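Local structure of CADD-like protein of unknown function (Nostoc punctiforme, 3B5O) at residues A[55-63]-A[75-86]; A[133-144]-A[203-214]. The protein is of unknown function but resembles CADD, belongs to the heme-oxygenase-like clan of all-helical proteins and may be an oxidoreductase. All blocks are in the same frame, centred on the assembly; numbering follows the deposited sequence.

Contact 1. Residues A[55-63]-A[75-86]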
# COMPACT_ATOMS: atom_id res chain seq x y z
N LEU A 55 -6.27 4.13 -1.52
CA LEU A 55 -6.56 2.71 -1.43
C LEU A 55 -7.94 2.43 -0.80
O LEU A 55 -8.52 1.40 -1.08
CB LEU A 55 -5.45 1.95 -0.71
CG LEU A 55 -4.17 1.68 -1.49
CD1 LEU A 55 -3.12 1.14 -0.54
CD2 LEU A 55 -4.44 0.71 -2.69
N VAL A 56 -8.48 3.35 -0.00
CA VAL A 56 -9.81 3.14 0.56
C VAL A 56 -10.83 3.10 -0.60
O VAL A 56 -11.68 2.20 -0.66
CB VAL A 56 -10.16 4.18 1.59
CG1 VAL A 56 -11.53 3.88 2.16
CG2 VAL A 56 -9.11 4.21 2.72
N GLY A 57 -10.73 4.06 -1.52
CA GLY A 57 -11.60 4.07 -2.68
C GLY A 57 -11.42 2.86 -3.57
O GLY A 57 -12.40 2.34 -4.11
N PHE A 58 -10.18 2.40 -3.75
CA PHE A 58 -9.99 1.19 -4.55
C PHE A 58 -10.62 -0.02 -3.86
O PHE A 58 -11.19 -0.89 -4.50
CB PHE A 58 -8.52 0.94 -4.86
CG PHE A 58 -7.94 1.95 -5.81
CD1 PHE A 58 -8.44 2.09 -7.09
CD2 PHE A 58 -6.84 2.71 -5.45
CE1 PHE A 58 -7.90 3.03 -7.96
CE2 PHE A 58 -6.30 3.63 -6.33
CZ PHE A 58 -6.83 3.78 -7.56
N THR A 59 -10.50 -0.08 -2.53
CA THR A 59 -11.11 -1.19 -1.78
C THR A 59 -12.65 -1.16 -1.95
O THR A 59 -13.29 -2.22 -2.06
CB THR A 59 -10.71 -1.14 -0.30
OG1 THR A 59 -9.28 -1.19 -0.21
CG2 THR A 59 -11.29 -2.32 0.46
N GLU A 60 -13.23 0.03 -2.01
CA GLU A 60 -14.65 0.19 -2.32
C GLU A 60 -15.00 -0.37 -3.68
O GLU A 60 -16.03 -1.02 -3.85
CB GLU A 60 -15.07 1.64 -2.18
CG GLU A 60 -16.49 1.95 -2.59
CD GLU A 60 -17.57 1.25 -1.83
OE1 GLU A 60 -17.32 0.74 -0.73
OE2 GLU A 60 -18.71 1.28 -2.34
N LEU A 61 -14.17 -0.12 -4.68
CA LEU A 61 -14.42 -0.70 -6.00
C LEU A 61 -14.38 -2.22 -5.94
O LEU A 61 -15.21 -2.90 -6.57
CB LEU A 61 -13.44 -0.18 -7.02
CG LEU A 61 -13.49 1.31 -7.34
CD1 LEU A 61 -12.44 1.67 -8.40
CD2 LEU A 61 -14.89 1.72 -7.78
N ALA A 62 -13.44 -2.77 -5.19
CA ALA A 62 -13.37 -4.23 -5.02
C ALA A 62 -14.60 -4.77 -4.30
O ALA A 62 -15.12 -5.84 -4.66
CB ALA A 62 -12.09 -4.62 -4.25
N ARG A 63 -15.09 -4.03 -3.31
CA ARG A 63 -16.30 -4.43 -2.59
C ARG A 63 -17.47 -4.54 -3.56
O ARG A 63 -18.26 -5.49 -3.51
CB ARG A 63 -16.59 -3.43 -1.48
CG ARG A 63 -17.76 -3.86 -0.58
CD ARG A 63 -18.17 -2.77 0.39
NE ARG A 63 -18.83 -1.66 -0.29
CZ ARG A 63 -20.10 -1.64 -0.66
NH1 ARG A 63 -20.89 -2.68 -0.42
NH2 ARG A 63 -20.59 -0.59 -1.28
N ALA A 75 -17.45 -9.18 0.16
CA ALA A 75 -17.93 -7.79 0.27
C ALA A 75 -18.00 -7.37 1.73
O ALA A 75 -17.66 -6.25 2.08
CB ALA A 75 -19.27 -7.62 -0.43
N GLN A 76 -18.45 -8.27 2.61
CA GLN A 76 -18.53 -7.94 4.02
C GLN A 76 -17.15 -7.70 4.62
O GLN A 76 -16.95 -6.74 5.36
CB GLN A 76 -19.26 -9.05 4.81
CG GLN A 76 -19.39 -8.75 6.30
CD GLN A 76 -20.12 -7.45 6.56
OE1 GLN A 76 -21.19 -7.20 6.01
NE2 GLN A 76 -19.53 -6.59 7.39
N GLU A 77 -16.19 -8.58 4.31
CA GLU A 77 -14.82 -8.41 4.81
C GLU A 77 -14.24 -7.08 4.31
O GLU A 77 -13.59 -6.36 5.05
CB GLU A 77 -13.93 -9.55 4.36
CG GLU A 77 -12.54 -9.53 4.95
CD GLU A 77 -12.50 -9.83 6.45
OE1 GLU A 77 -13.47 -10.41 6.98
OE2 GLU A 77 -11.49 -9.47 7.11
N LEU A 78 -14.49 -6.76 3.04
CA LEU A 78 -13.96 -5.51 2.48
C LEU A 78 -14.61 -4.29 3.12
O LEU A 78 -13.94 -3.29 3.38
CB LEU A 78 -14.11 -5.48 0.96
CG LEU A 78 -13.23 -6.50 0.26
CD1 LEU A 78 -13.59 -6.54 -1.22
CD2 LEU A 78 -11.74 -6.21 0.47
N GLN A 79 -15.89 -4.38 3.44
CA GLN A 79 -16.52 -3.30 4.21
C GLN A 79 -15.87 -3.10 5.57
O GLN A 79 -15.64 -1.96 5.99
CB GLN A 79 -18.03 -3.53 4.37
CG GLN A 79 -18.74 -2.37 5.05
CD GLN A 79 -18.75 -1.12 4.21
OE1 GLN A 79 -18.11 -0.10 4.54
NE2 GLN A 79 -19.45 -1.17 3.09
N GLU A 80 -15.57 -4.19 6.25
CA GLU A 80 -14.88 -4.06 7.53
C GLU A 80 -13.50 -3.40 7.36
O GLU A 80 -13.12 -2.56 8.17
CB GLU A 80 -14.79 -5.42 8.24
CG GLU A 80 -16.18 -5.95 8.63
CD GLU A 80 -16.14 -7.31 9.30
OE1 GLU A 80 -15.10 -7.62 9.93
OE2 GLU A 80 -17.15 -8.05 9.21
N ASN A 81 -12.76 -3.76 6.30
CA ASN A 81 -11.46 -3.12 6.03
C ASN A 81 -11.65 -1.62 5.86
O ASN A 81 -10.92 -0.83 6.45
CB ASN A 81 -10.80 -3.64 4.74
CG ASN A 81 -10.27 -5.06 4.85
OD1 ASN A 81 -9.74 -5.58 3.87
ND2 ASN A 81 -10.41 -5.67 5.99
N ILE A 82 -12.62 -1.25 5.03
CA ILE A 82 -12.90 0.17 4.78
C ILE A 82 -13.24 0.89 6.08
O ILE A 82 -12.69 1.94 6.38
CB ILE A 82 -14.05 0.31 3.76
CG1 ILE A 82 -13.58 -0.10 2.37
CG2 ILE A 82 -14.59 1.73 3.73
CD1 ILE A 82 -14.71 -0.44 1.44
N ASP A 83 -14.11 0.27 6.87
CA ASP A 83 -14.51 0.86 8.16
C ASP A 83 -13.29 1.08 9.06
O ASP A 83 -13.12 2.14 9.66
CB ASP A 83 -15.51 -0.05 8.90
CG ASP A 83 -16.86 -0.16 8.22
OD1 ASP A 83 -17.15 0.61 7.29
OD2 ASP A 83 -17.63 -1.06 8.63
N GLU A 84 -12.41 0.08 9.13
CA GLU A 84 -11.19 0.20 9.92
C GLU A 84 -10.25 1.28 9.39
O GLU A 84 -9.77 2.13 10.13
CB GLU A 84 -10.47 -1.15 10.00
CG GLU A 84 -9.15 -1.09 10.76
N GLU A 85 -10.01 1.31 8.09
CA GLU A 85 -9.14 2.34 7.54
C GLU A 85 -9.71 3.75 7.77
O GLU A 85 -8.96 4.70 7.89
CB GLU A 85 -8.89 2.13 6.02
CG GLU A 85 -8.13 0.84 5.69
CD GLU A 85 -6.80 0.73 6.39
OE1 GLU A 85 -6.01 1.70 6.31
OE2 GLU A 85 -6.55 -0.32 7.03
N MSE A 86 -11.04 3.86 7.85
CA MSE A 86 -11.67 5.16 8.08
C MSE A 86 -11.88 5.47 9.57
O MSE A 86 -12.45 6.50 9.89
CB MSE A 86 -12.98 5.24 7.30
CG MSE A 86 -12.73 5.18 5.77
SE MSE A 86 -14.32 5.39 4.70
CE MSE A 86 -14.46 7.30 4.78
O HOH W 1 -20.72 -4.94 1.53

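Contact 2. Residues A[133-144]-A[203-214]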
# COMPACT_ATOMS: atom_id res chain seq x y z
N ARG A 133 -11.32 -4.65 -13.74
CA ARG A 133 -11.38 -5.96 -14.39
C ARG A 133 -12.43 -6.87 -13.71
O ARG A 133 -13.22 -6.39 -12.90
CB ARG A 133 -9.98 -6.60 -14.33
CG ARG A 133 -8.93 -5.83 -15.11
CD ARG A 133 -8.86 -6.27 -16.57
NE ARG A 133 -8.59 -7.70 -16.71
CZ ARG A 133 -7.42 -8.25 -17.04
NH1 ARG A 133 -6.34 -7.51 -17.29
NH2 ARG A 133 -7.33 -9.58 -17.12
N GLN A 134 -12.46 -8.16 -14.04
CA GLN A 134 -13.41 -9.10 -13.42
C GLN A 134 -13.05 -9.40 -11.96
O GLN A 134 -11.92 -9.18 -11.53
CB GLN A 134 -13.56 -10.41 -14.23
CG GLN A 134 -12.54 -11.55 -13.90
CD GLN A 134 -12.78 -12.90 -14.64
OE1 GLN A 134 -12.90 -12.94 -15.87
NE2 GLN A 134 -12.81 -14.00 -13.87
N VAL A 135 -14.01 -9.90 -11.20
CA VAL A 135 -13.89 -10.03 -9.76
C VAL A 135 -12.64 -10.78 -9.29
O VAL A 135 -12.00 -10.36 -8.33
CB VAL A 135 -15.17 -10.63 -9.13
CG1 VAL A 135 -15.44 -12.05 -9.66
CG2 VAL A 135 -15.12 -10.60 -7.61
N ASP A 136 -12.30 -11.87 -9.96
CA ASP A 136 -11.16 -12.67 -9.50
C ASP A 136 -9.84 -11.89 -9.58
O ASP A 136 -9.04 -11.91 -8.65
CB ASP A 136 -11.08 -13.99 -10.26
CG ASP A 136 -12.39 -14.75 -10.22
OD1 ASP A 136 -13.28 -14.44 -11.05
OD2 ASP A 136 -12.54 -15.64 -9.33
N TYR A 137 -9.66 -11.19 -10.68
CA TYR A 137 -8.48 -10.38 -10.91
C TYR A 137 -8.44 -9.23 -9.93
O TYR A 137 -7.40 -8.93 -9.35
CB TYR A 137 -8.53 -9.85 -12.32
CG TYR A 137 -7.30 -9.14 -12.83
CD1 TYR A 137 -7.07 -7.80 -12.55
CD2 TYR A 137 -6.38 -9.79 -13.66
CE1 TYR A 137 -6.00 -7.13 -13.05
CE2 TYR A 137 -5.30 -9.12 -14.17
CZ TYR A 137 -5.10 -7.79 -13.87
OH TYR A 137 -4.02 -7.12 -14.40
N VAL A 138 -9.59 -8.58 -9.75
CA VAL A 138 -9.66 -7.42 -8.83
C VAL A 138 -9.35 -7.86 -7.41
O VAL A 138 -8.65 -7.15 -6.68
CB VAL A 138 -11.03 -6.72 -8.91
CG1 VAL A 138 -11.16 -5.64 -7.82
CG2 VAL A 138 -11.22 -6.14 -10.30
N LEU A 139 -9.86 -9.01 -6.98
CA LEU A 139 -9.56 -9.47 -5.64
C LEU A 139 -8.11 -9.90 -5.48
O LEU A 139 -7.57 -9.82 -4.40
CB LEU A 139 -10.54 -10.58 -5.19
CG LEU A 139 -11.71 -10.05 -4.36
CD1 LEU A 139 -11.23 -9.52 -3.01
CD2 LEU A 139 -12.50 -8.98 -5.09
N GLY A 140 -7.47 -10.36 -6.56
CA GLY A 140 -6.04 -10.60 -6.52
C GLY A 140 -5.26 -9.32 -6.25
O GLY A 140 -4.33 -9.30 -5.45
N ALA A 141 -5.61 -8.27 -6.97
CA ALA A 141 -4.97 -6.97 -6.73
C ALA A 141 -5.24 -6.48 -5.31
O ALA A 141 -4.38 -5.86 -4.65
CB ALA A 141 -5.44 -5.95 -7.76
N THR A 142 -6.46 -6.72 -4.82
CA THR A 142 -6.82 -6.32 -3.48
C THR A 142 -6.03 -7.13 -2.45
O THR A 142 -5.56 -6.60 -1.45
CB THR A 142 -8.34 -6.48 -3.28
OG1 THR A 142 -9.04 -5.74 -4.28
CG2 THR A 142 -8.79 -5.99 -1.89
N TYR A 143 -5.84 -8.42 -2.71
CA TYR A 143 -5.04 -9.24 -1.82
C TYR A 143 -3.58 -8.77 -1.83
O TYR A 143 -2.90 -8.86 -0.82
CB TYR A 143 -5.18 -10.73 -2.19
CG TYR A 143 -4.48 -11.63 -1.21
CD1 TYR A 143 -4.88 -11.68 0.11
CD2 TYR A 143 -3.36 -12.36 -1.56
CE1 TYR A 143 -4.21 -12.45 1.04
CE2 TYR A 143 -2.69 -13.13 -0.63
CZ TYR A 143 -3.11 -13.16 0.66
OH TYR A 143 -2.43 -13.94 1.57
N ALA A 144 -3.10 -8.26 -2.95
CA ALA A 144 -1.76 -7.68 -3.01
C ALA A 144 -1.59 -6.50 -2.04
O ALA A 144 -0.52 -6.32 -1.48
CB ALA A 144 -1.38 -7.29 -4.40
N GLU A 203 -10.40 -19.87 -12.01
CA GLU A 203 -10.04 -18.45 -11.93
C GLU A 203 -8.82 -18.13 -11.06
O GLU A 203 -8.50 -16.96 -10.84
CB GLU A 203 -11.24 -17.67 -11.44
CG GLU A 203 -12.53 -17.85 -12.30
CD GLU A 203 -12.32 -17.69 -13.81
OE1 GLU A 203 -11.51 -16.83 -14.24
OE2 GLU A 203 -12.98 -18.43 -14.58
N PHE A 204 -8.12 -19.15 -10.57
CA PHE A 204 -6.88 -18.91 -9.80
C PHE A 204 -5.86 -18.10 -10.61
O PHE A 204 -5.16 -17.25 -10.07
CB PHE A 204 -6.24 -20.23 -9.35
CG PHE A 204 -6.90 -20.88 -8.16
CD1 PHE A 204 -8.15 -20.53 -7.70
CD2 PHE A 204 -6.26 -21.93 -7.52
CE1 PHE A 204 -8.73 -21.18 -6.61
CE2 PHE A 204 -6.85 -22.58 -6.44
CZ PHE A 204 -8.07 -22.20 -6.00
N GLY A 205 -5.78 -18.36 -11.91
CA GLY A 205 -4.84 -17.67 -12.76
C GLY A 205 -5.12 -16.17 -12.84
O GLY A 205 -4.20 -15.36 -12.91
N GLU A 206 -6.40 -15.83 -12.86
CA GLU A 206 -6.81 -14.41 -12.92
C GLU A 206 -6.51 -13.72 -11.59
O GLU A 206 -6.03 -12.59 -11.56
CB GLU A 206 -8.29 -14.26 -13.30
CG GLU A 206 -8.53 -14.43 -14.79
CD GLU A 206 -7.90 -13.30 -15.58
OE1 GLU A 206 -8.45 -12.18 -15.56
OE2 GLU A 206 -6.81 -13.50 -16.19
N PHE A 207 -6.75 -14.42 -10.49
CA PHE A 207 -6.41 -13.90 -9.16
C PHE A 207 -4.90 -13.63 -9.09
O PHE A 207 -4.45 -12.56 -8.65
CB PHE A 207 -6.86 -14.88 -8.10
CG PHE A 207 -6.63 -14.43 -6.69
CD1 PHE A 207 -5.41 -14.67 -6.05
CD2 PHE A 207 -7.62 -13.78 -5.98
CE1 PHE A 207 -5.19 -14.28 -4.76
CE2 PHE A 207 -7.41 -13.39 -4.68
CZ PHE A 207 -6.20 -13.65 -4.06
N ALA A 208 -4.09 -14.60 -9.53
CA ALA A 208 -2.64 -14.43 -9.55
C ALA A 208 -2.21 -13.27 -10.45
O ALA A 208 -1.32 -12.51 -10.10
CB ALA A 208 -1.94 -15.74 -9.99
N ALA A 209 -2.84 -13.15 -11.62
CA ALA A 209 -2.52 -12.08 -12.54
C ALA A 209 -2.81 -10.69 -11.93
O ALA A 209 -2.02 -9.76 -12.09
CB ALA A 209 -3.28 -12.24 -13.85
N GLY A 210 -3.91 -10.58 -11.20
CA GLY A 210 -4.24 -9.31 -10.57
C GLY A 210 -3.23 -8.97 -9.49
O GLY A 210 -2.82 -7.82 -9.33
N PHE A 211 -2.86 -9.97 -8.71
CA PHE A 211 -1.86 -9.79 -7.65
C PHE A 211 -0.55 -9.31 -8.25
O PHE A 211 0.07 -8.35 -7.77
CB PHE A 211 -1.68 -11.12 -6.91
CG PHE A 211 -0.80 -11.05 -5.71
CD1 PHE A 211 0.59 -11.14 -5.81
CD2 PHE A 211 -1.36 -10.98 -4.45
CE1 PHE A 211 1.38 -11.08 -4.66
CE2 PHE A 211 -0.56 -10.95 -3.32
CZ PHE A 211 0.80 -11.01 -3.43
N ARG A 212 -0.08 -10.02 -9.29
CA ARG A 212 1.16 -9.69 -9.95
C ARG A 212 1.12 -8.26 -10.49
O ARG A 212 2.08 -7.49 -10.35
CB ARG A 212 1.37 -10.65 -11.12
CG ARG A 212 2.56 -10.33 -12.00
CD ARG A 212 3.85 -10.59 -11.29
NE ARG A 212 4.11 -12.03 -11.27
CZ ARG A 212 5.30 -12.58 -11.04
NH1 ARG A 212 6.36 -11.84 -10.75
NH2 ARG A 212 5.40 -13.89 -11.10
N ALA A 213 0.01 -7.89 -11.13
CA ALA A 213 -0.09 -6.58 -11.75
C ALA A 213 0.01 -5.49 -10.69
O ALA A 213 0.63 -4.45 -10.90
CB ALA A 213 -1.39 -6.43 -12.54
N MSE A 214 -0.62 -5.73 -9.55
CA MSE A 214 -0.61 -4.73 -8.48
C MSE A 214 0.78 -4.54 -7.89
O MSE A 214 1.24 -3.42 -7.71
CB MSE A 214 -1.62 -5.12 -7.41
CG MSE A 214 -1.75 -4.13 -6.29
SE MSE A 214 -2.42 -2.42 -6.88
CE MSE A 214 -3.06 -1.71 -5.26
O HOH W 2 -10.69 -9.76 -15.86
O HOH W 3 -4.88 -11.81 -17.20

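Contact 1. Residues A[55-63]-A[75-86]
Ile82 and Arg63 interlock the two arms of an antiparallel helical hairpin, helix 38-68 followed by helix 72-85, by knobs-into-holes packing. The segment axes come within 9.1 Å and run at 164° to each other. Ile82 enters the hole formed by Val56, Thr59, Glu60 and Arg63. Its CG1 slides past the methyl of Thr59, with Ile82 CG1 to Thr59 CG2 at 3.7 Å. The tip of the same branch, CD1, reaches the carboxylate of Glu60, while CG2 meets Val56 CG1. In return, Arg63 fills the hole between Ala75, Leu78, Gln79 and Ile82. Its CG stands anti to the backbone N (chi1 -174°), which lays the aliphatic chain along the backbone of Ala75, with Arg63 CG 3.6 Å from Ala75 O. Leu78 packs beside Arg63: its CD1 lies 3.6 Å from Arg63 N and also touches the methyl of Ala62. Farther from the turn, Val56 spreads its two methyls, CG1 to selenomethionine Met86 and CG2 to Glu85 CB.

Behind this packing, Arg63 bends at chi3 (71°) and grips Glu60 side-on, with Arg63 NE to Glu60 OE1 and Arg63 NH2 to Glu60 OE2 both 2.9 Å. Glu60 CD lies at the guanidinium edge, in its plane. Arg64 also pairs with Glu60 OE2, so the carboxylate probably stays ionised. An alanine in place of Arg63 would probably open a gap beside Ala75 and Leu78 and leave Glu60 with one charge partner fewer. Thr59 is anchored through its hydroxyl, as Thr59 OG1 donates to Leu55 O at 2.8 Å. A water takes a hydrogen bond from Arg63 NH1 at 3.0 Å and gives a weak one to Ala75 O.

Contact 2. Residues A[133-144]-A[203-214]
Arg133 and Glu206 form a salt bridge, its hydrogen bond weak, with Arg133 NH2 3.2 Å from Glu206 OE1. One water accepts a hydrogen bond from Arg133 NE, and another donates to Glu206 OE2, so solvent takes part in the pairing. Gln134, the N-cap residue of its helix, gives its NE2 to Asp136 OD1 at 2.9 Å and more weakly to Glu203 OE1. The amide nitrogen lies between two carboxylates, whose nearest oxygens, Asp136 OD1 and Glu203 OE1, are 4.4 Å apart, and probably eases their repulsion.

Inward, Tyr137 is held between two partners. The Arg133 guanidinium lies over one face of its ring, and Gly210 CA sits over the centre of the other, 3.5 Å from the centroid. Phe207 has its CG anti to the backbone N (chi1 -177°), which places its ring face against Gly140 CA. With glycine at both crossing positions, the axes of segments 135-144 and 204-214 approach to 6.3 Å. A side chain on Gly140 would meet Phe207 O, and one on Gly210 would meet Tyr137 O. Tyr143, Phe207 and Phe211 form an aromatic cluster. Close glycine-to-backbone packing with CA-H...O contacts, here at a crossing angle of -43°, joins two helices of the all-helical bundle, consistent with the heme-oxygenase-like clan.

Overall arrangement
From the N terminus, helix 38-68 leads into a short turn, and helix 72-85 runs back along it. Contact 1 closes this local hairpin. The chain then passes through helices 95-107 and 118-131 before helix 135-163 begins. Contact 2 closes a much longer loop through helices 170-180 and 190-196, with 182-188 not modelled. It brings the N-terminal part of helix 135-163, with the residues just before it, against the N-terminal part of helix 204-230. The two contacts follow in series, neither nested nor crossed. They meet in space, with centres about 16 Å apart. Ala62 packs on Val138 and Thr142, and Leu55 on Met214. Helix 135-163 thus joins the hairpin and helix 204-230 in one bundle.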